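Nicotinate-nucleotide pyrophosphorylase (Pyrococcus furiosus, PDB 2I14) probably catalyses the ATP-dependent joining of nicotinate to phosphoribosyl pyrophosphate, giving nicotinate mononucleotide for NAD biosynthesis. Local coordinates at residues Ala69-Pro83 and Leu360-Phe374. Residues are numbered along the deposited sequence; the frame is centred on the assembly and turned at random.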
loop_
_atom_site.group_PDB
_atom_site.type_symbol
_atom_site.label_atom_id
_atom_site.label_comp_id
_atom_site.label_asym_id
_atom_site.label_seq_id
_atom_site.Cartn_x
_atom_site.Cartn_y
_atom_site.Cartn_z
ATOM N N ALA A 69 -35.356 11.721 -28.216
ATOM C CA ALA A 69 -36.720 11.845 -28.691
ATOM C C ALA A 69 -36.662 12.331 -30.147
ATOM O O ALA A 69 -37.356 11.812 -31.020
ATOM C CB ALA A 69 -37.487 12.826 -27.818
ATOM N N LYS A 70 -35.809 13.311 -30.408
ATOM C CA LYS A 70 -35.661 13.851 -31.753
ATOM C C LYS A 70 -35.067 12.828 -32.717
ATOM O O LYS A 70 -34.956 13.094 -33.908
ATOM C CB LYS A 70 -34.769 15.104 -31.737
ATOM C CG LYS A 70 -35.363 16.318 -31.007
ATOM C CD LYS A 70 -35.861 17.409 -31.966
ATOM C CE LYS A 70 -37.053 16.946 -32.826
ATOM N NZ LYS A 70 -37.549 17.982 -33.815
ATOM N N LEU A 71 -34.681 11.666 -32.209
ATOM C CA LEU A 71 -34.098 10.626 -33.060
ATOM C C LEU A 71 -35.107 9.520 -33.374
ATOM O O LEU A 71 -35.213 9.058 -34.517
ATOM C CB LEU A 71 -32.873 10.000 -32.382
ATOM C CG LEU A 71 -32.249 8.805 -33.117
ATOM C CD1 LEU A 71 -31.303 9.291 -34.219
ATOM C CD2 LEU A 71 -31.508 7.935 -32.125
ATOM N N LEU A 72 -35.828 9.081 -32.348
ATOM C CA LEU A 72 -36.825 8.038 -32.515
ATOM C C LEU A 72 -38.121 8.648 -33.030
ATOM O O LEU A 72 -39.134 7.954 -33.198
ATOM C CB LEU A 72 -37.065 7.325 -31.182
ATOM C CG LEU A 72 -36.142 6.153 -30.823
ATOM C CD1 LEU A 72 -34.917 6.124 -31.740
ATOM C CD2 LEU A 72 -35.756 6.272 -29.352
ATOM N N GLU A 73 -38.073 9.954 -33.283
ATOM C CA GLU A 73 -39.223 10.696 -33.789
ATOM C C GLU A 73 -39.659 10.137 -35.140
ATOM O O GLU A 73 -38.835 9.963 -36.042
ATOM C CB GLU A 73 -38.866 12.179 -33.934
ATOM C CG GLU A 73 -40.032 13.065 -34.368
ATOM C CD GLU A 73 -39.649 14.537 -34.510
ATOM O OE1 GLU A 73 -38.724 14.848 -35.309
ATOM O OE2 GLU A 73 -40.280 15.379 -33.822
ATOM N N GLY A 74 -40.952 9.855 -35.273
ATOM C CA GLY A 74 -41.459 9.327 -36.522
ATOM C C GLY A 74 -41.049 7.887 -36.712
ATOM O O GLY A 74 -40.636 7.471 -37.800
ATOM N N ILE A 75 -41.151 7.118 -35.640
ATOM C CA ILE A 75 -40.806 5.714 -35.698
ATOM C C ILE A 75 -41.803 4.917 -34.851
ATOM O O ILE A 75 -42.140 5.310 -33.732
ATOM C CB ILE A 75 -39.347 5.494 -35.226
ATOM C CG1 ILE A 75 -38.392 6.097 -36.264
ATOM C CG2 ILE A 75 -39.062 4.004 -35.026
ATOM C CD1 ILE A 75 -36.922 5.834 -36.001
ATOM N N PRO A 76 -42.293 3.789 -35.392
ATOM C CA PRO A 76 -43.260 2.832 -34.835
ATOM C C PRO A 76 -43.098 2.395 -33.374
ATOM O O PRO A 76 -43.323 1.220 -33.058
ATOM C CB PRO A 76 -43.135 1.642 -35.778
ATOM C CG PRO A 76 -42.798 2.281 -37.068
ATOM C CD PRO A 76 -41.779 3.308 -36.686
ATOM N N VAL A 77 -42.750 3.316 -32.478
ATOM C CA VAL A 77 -42.555 2.940 -31.080
ATOM C C VAL A 77 -42.951 3.976 -30.032
ATOM O O VAL A 77 -43.172 5.146 -30.338
ATOM C CB VAL A 77 -41.075 2.590 -30.811
ATOM C CG1 VAL A 77 -40.648 1.394 -31.652
ATOM C CG2 VAL A 77 -40.203 3.804 -31.114
ATOM N N ASN A 78 -43.033 3.519 -28.786
ATOM C CA ASN A 78 -43.339 4.390 -27.656
ATOM C C ASN A 78 -42.037 4.587 -26.894
ATOM O O ASN A 78 -41.205 3.681 -26.826
ATOM C CB ASN A 78 -44.370 3.760 -26.724
ATOM C CG ASN A 78 -45.723 3.637 -27.368
ATOM O OD1 ASN A 78 -46.101 4.462 -28.200
ATOM N ND2 ASN A 78 -46.473 2.611 -26.978
ATOM N N VAL A 79 -41.854 5.767 -26.320
ATOM C CA VAL A 79 -40.635 6.040 -25.587
ATOM C C VAL A 79 -40.928 6.725 -24.258
ATOM O O VAL A 79 -41.263 7.910 -24.216
ATOM C CB VAL A 79 -39.691 6.938 -26.409
ATOM C CG1 VAL A 79 -38.379 7.101 -25.674
ATOM C CG2 VAL A 79 -39.476 6.353 -27.795
ATOM N N TYR A 80 -40.817 5.974 -23.168
ATOM C CA TYR A 80 -41.053 6.541 -21.841
ATOM C C TYR A 80 -39.683 6.923 -21.289
ATOM O O TYR A 80 -38.670 6.312 -21.642
ATOM C CB TYR A 80 -41.729 5.518 -20.926
ATOM C CG TYR A 80 -42.777 4.678 -21.622
ATOM C CD1 TYR A 80 -42.410 3.746 -22.596
ATOM C CD2 TYR A 80 -44.129 4.792 -21.293
ATOM C CE1 TYR A 80 -43.358 2.943 -23.225
ATOM C CE2 TYR A 80 -45.090 3.990 -21.914
ATOM C CZ TYR A 80 -44.697 3.063 -22.880
ATOM O OH TYR A 80 -45.624 2.232 -23.485
ATOM N N ALA A 81 -39.637 7.933 -20.435
ATOM C CA ALA A 81 -38.355 8.350 -19.894
ATOM C C ALA A 81 -38.471 9.145 -18.601
ATOM O O ALA A 81 -39.569 9.419 -18.109
ATOM C CB ALA A 81 -37.599 9.168 -20.935
ATOM N N MET A 82 -37.312 9.483 -18.047
ATOM C CA MET A 82 -37.231 10.284 -16.844
ATOM C C MET A 82 -36.955 11.677 -17.371
ATOM O O MET A 82 -36.405 11.836 -18.453
ATOM C CB MET A 82 -36.051 9.860 -15.968
ATOM C CG MET A 82 -36.164 8.518 -15.257
ATOM S SD MET A 82 -34.765 8.315 -14.088
ATOM C CE MET A 82 -35.151 6.704 -13.402
ATOM N N PRO A 83 -37.346 12.711 -16.627
ATOM C CA PRO A 83 -37.079 14.063 -17.127
ATOM C C PRO A 83 -35.578 14.342 -17.196
ATOM O O PRO A 83 -34.830 14.046 -16.263
ATOM C CB PRO A 83 -37.807 14.955 -16.120
ATOM C CG PRO A 83 -37.847 14.109 -14.859
ATOM C CD PRO A 83 -38.152 12.737 -15.394
ATOM N N LEU A 360 -41.332 8.155 -12.159
ATOM C CA LEU A 360 -40.358 8.890 -12.951
ATOM C C LEU A 360 -40.448 8.601 -14.447
ATOM O O LEU A 360 -40.262 9.503 -15.265
ATOM C CB LEU A 360 -38.943 8.619 -12.430
ATOM C CG LEU A 360 -38.621 9.167 -11.039
ATOM C CD1 LEU A 360 -37.253 8.710 -10.592
ATOM C CD2 LEU A 360 -38.685 10.668 -11.077
ATOM N N LEU A 361 -40.728 7.356 -14.820
ATOM C CA LEU A 361 -40.849 7.028 -16.240
ATOM C C LEU A 361 -42.157 7.614 -16.774
ATOM O O LEU A 361 -43.246 7.178 -16.394
ATOM C CB LEU A 361 -40.854 5.510 -16.467
ATOM C CG LEU A 361 -39.563 4.684 -16.439
ATOM C CD1 LEU A 361 -38.547 5.298 -17.389
ATOM C CD2 LEU A 361 -39.011 4.613 -15.031
ATOM N N LYS A 362 -42.049 8.605 -17.654
ATOM C CA LYS A 362 -43.227 9.244 -18.226
ATOM C C LYS A 362 -43.162 9.188 -19.731
ATOM O O LYS A 362 -42.082 9.256 -20.306
ATOM C CB LYS A 362 -43.309 10.705 -17.790
ATOM C CG LYS A 362 -43.444 10.915 -16.289
ATOM C CD LYS A 362 -44.694 10.230 -15.747
ATOM C CE LYS A 362 -44.859 10.474 -14.251
ATOM N NZ LYS A 362 -45.046 11.923 -13.934
ATOM N N PRO A 363 -44.323 9.061 -20.395
ATOM C CA PRO A 363 -44.386 8.997 -21.861
ATOM C C PRO A 363 -43.858 10.264 -22.534
ATOM O O PRO A 363 -44.258 11.376 -22.168
ATOM C CB PRO A 363 -45.874 8.788 -22.133
ATOM C CG PRO A 363 -46.325 8.031 -20.937
ATOM C CD PRO A 363 -45.643 8.768 -19.810
ATOM N N ILE A 364 -42.955 10.100 -23.503
ATOM C CA ILE A 364 -42.414 11.251 -24.224
ATOM C C ILE A 364 -42.631 11.110 -25.733
ATOM O O ILE A 364 -42.620 12.101 -26.461
ATOM C CB ILE A 364 -40.895 11.479 -23.939
ATOM C CG1 ILE A 364 -40.043 10.551 -24.792
ATOM C CG2 ILE A 364 -40.599 11.257 -22.461
ATOM C CD1 ILE A 364 -38.616 10.976 -24.847
ATOM N N ILE A 365 -42.814 9.878 -26.194
ATOM C CA ILE A 365 -43.068 9.627 -27.604
ATOM C C ILE A 365 -44.112 8.544 -27.794
ATOM O O ILE A 365 -43.892 7.376 -27.468
ATOM C CB ILE A 365 -41.796 9.226 -28.380
ATOM C CG1 ILE A 365 -41.069 10.487 -28.845
ATOM C CG2 ILE A 365 -42.163 8.351 -29.581
ATOM C CD1 ILE A 365 -39.948 10.230 -29.832
ATOM N N GLU A 366 -45.259 8.956 -28.322
ATOM C CA GLU A 366 -46.358 8.045 -28.588
ATOM C C GLU A 366 -46.386 7.732 -30.083
ATOM O O GLU A 366 -46.723 8.582 -30.910
ATOM C CB GLU A 366 -47.681 8.674 -28.143
ATOM C CG GLU A 366 -48.894 7.821 -28.452
ATOM C CD GLU A 366 -48.751 6.406 -27.929
ATOM O OE1 GLU A 366 -48.822 6.225 -26.693
ATOM O OE2 GLU A 366 -48.558 5.477 -28.755
ATOM N N ASN A 367 -46.009 6.505 -30.415
ATOM C CA ASN A 367 -45.967 6.053 -31.793
ATOM C C ASN A 367 -45.273 7.056 -32.712
ATOM O O ASN A 367 -45.870 7.585 -33.642
ATOM C CB ASN A 367 -47.379 5.763 -32.291
ATOM C CG ASN A 367 -47.392 5.201 -33.698
ATOM O OD1 ASN A 367 -46.622 4.295 -34.022
ATOM N ND2 ASN A 367 -48.272 5.729 -34.542
ATOM N N GLY A 368 -43.999 7.308 -32.433
ATOM C CA GLY A 368 -43.226 8.230 -33.243
ATOM C C GLY A 368 -43.621 9.683 -33.087
ATOM O O GLY A 368 -43.083 10.549 -33.765
ATOM N N GLU A 369 -44.555 9.955 -32.187
ATOM C CA GLU A 369 -45.029 11.317 -31.970
ATOM C C GLU A 369 -44.552 11.842 -30.629
ATOM O O GLU A 369 -44.905 11.289 -29.593
ATOM C CB GLU A 369 -46.560 11.341 -32.008
ATOM C CG GLU A 369 -47.178 12.382 -32.955
ATOM C CD GLU A 369 -46.929 12.096 -34.448
ATOM O OE1 GLU A 369 -47.525 12.810 -35.292
ATOM O OE2 GLU A 369 -46.142 11.175 -34.785
ATOM N N ILE A 370 -43.765 12.911 -30.640
ATOM C CA ILE A 370 -43.253 13.472 -29.396
ATOM C C ILE A 370 -44.320 14.256 -28.652
ATOM O O ILE A 370 -44.548 15.430 -28.908
ATOM C CB ILE A 370 -42.022 14.369 -29.634
ATOM C CG1 ILE A 370 -42.380 15.545 -30.539
ATOM C CG2 ILE A 370 -40.925 13.565 -30.303
ATOM C CD1 ILE A 370 -41.235 16.532 -30.737
ATOM N N VAL A 371 -44.961 13.573 -27.711
ATOM C CA VAL A 371 -46.033 14.127 -26.892
ATOM C C VAL A 371 -45.538 15.081 -25.804
ATOM O O VAL A 371 -46.221 15.284 -24.801
ATOM C CB VAL A 371 -46.818 12.984 -26.208
ATOM C CG1 VAL A 371 -48.147 13.496 -25.664
ATOM C CG2 VAL A 371 -47.038 11.849 -27.196
ATOM N N VAL A 372 -44.362 15.673 -25.991
ATOM C CA VAL A 372 -43.833 16.582 -24.974
ATOM C C VAL A 372 -43.082 17.808 -25.484
ATOM O O VAL A 372 -42.499 17.810 -26.571
ATOM C CB VAL A 372 -42.901 15.836 -23.999
ATOM C CG1 VAL A 372 -42.335 16.792 -22.985
ATOM C CG2 VAL A 372 -43.664 14.742 -23.288
ATOM N N GLU A 373 -43.127 18.856 -24.673
ATOM C CA GLU A 373 -42.450 20.115 -24.948
ATOM C C GLU A 373 -41.170 19.996 -24.120
ATOM O O GLU A 373 -41.214 19.681 -22.929
ATOM C CB GLU A 373 -43.312 21.283 -24.454
ATOM C CG GLU A 373 -42.746 22.682 -24.690
ATOM C CD GLU A 373 -43.596 23.771 -24.027
ATOM O OE1 GLU A 373 -43.191 24.954 -24.065
ATOM O OE2 GLU A 373 -44.672 23.449 -23.465
ATOM N N PHE A 374 -40.026 20.234 -24.742
ATOM C CA PHE A 374 -38.773 20.095 -24.021
ATOM C C PHE A 374 -38.212 21.373 -23.442
ATOM O O PHE A 374 -37.900 22.317 -24.166
ATOM C CB PHE A 374 -37.735 19.418 -24.915
ATOM C CG PHE A 374 -38.100 18.010 -25.284
ATOM C CD1 PHE A 374 -38.780 17.738 -26.468
ATOM C CD2 PHE A 374 -37.831 16.962 -24.406
ATOM C CE1 PHE A 374 -39.194 16.437 -26.773
ATOM C CE2 PHE A 374 -38.238 15.657 -24.695
ATOM C CZ PHE A 374 -38.923 15.391 -25.880
#
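Val79 and Ala81 carry the backbone pairing of strand 77-81 with 357-365. Ala81 exchanges two hydrogen bonds with Lys362, an antiparallel hydrogen-bonded pair, and Val79 N donates to Ile365 O (2.8 Å). Val79 O accepts both Ile364 N (2.9 Å) and Ile365 N (3.2 Å); Ile364 and Ile365 thus both face Val79, a classic beta bulge that shifts the register by one residue between Val79 and Tyr80. Beyond it, a type I' turn from Glu366 to Glu369 docks on the loop after helix 65-72: Gly74 N reaches Gly368 O (2.7 Å), Gly368 N reaches Val77 O, and Asn367 N meets the side-chain OD1 of Asn78 at a C=O...N angle of 160°. The pairing places strand 357-365 between 77-81 and 328-333 in an antiparallel sheet to which both the N-terminal family region and the C-terminal one, which carries a zinc site, contribute strands. On the face bearing Val79 and Ile365, these side chains run side by side (CB to CB 3.7 Å); on the other, Tyr80 CD2 meets Pro363 CG. The chi1 of Ile364, 81°, carries CG1 toward Val79 and CD1 on to Ala69 CB (3.7 Å). Phe374 CZ meets the same methyl, Ala69 CB, at 3.5 Å, the ring lying oblique to it.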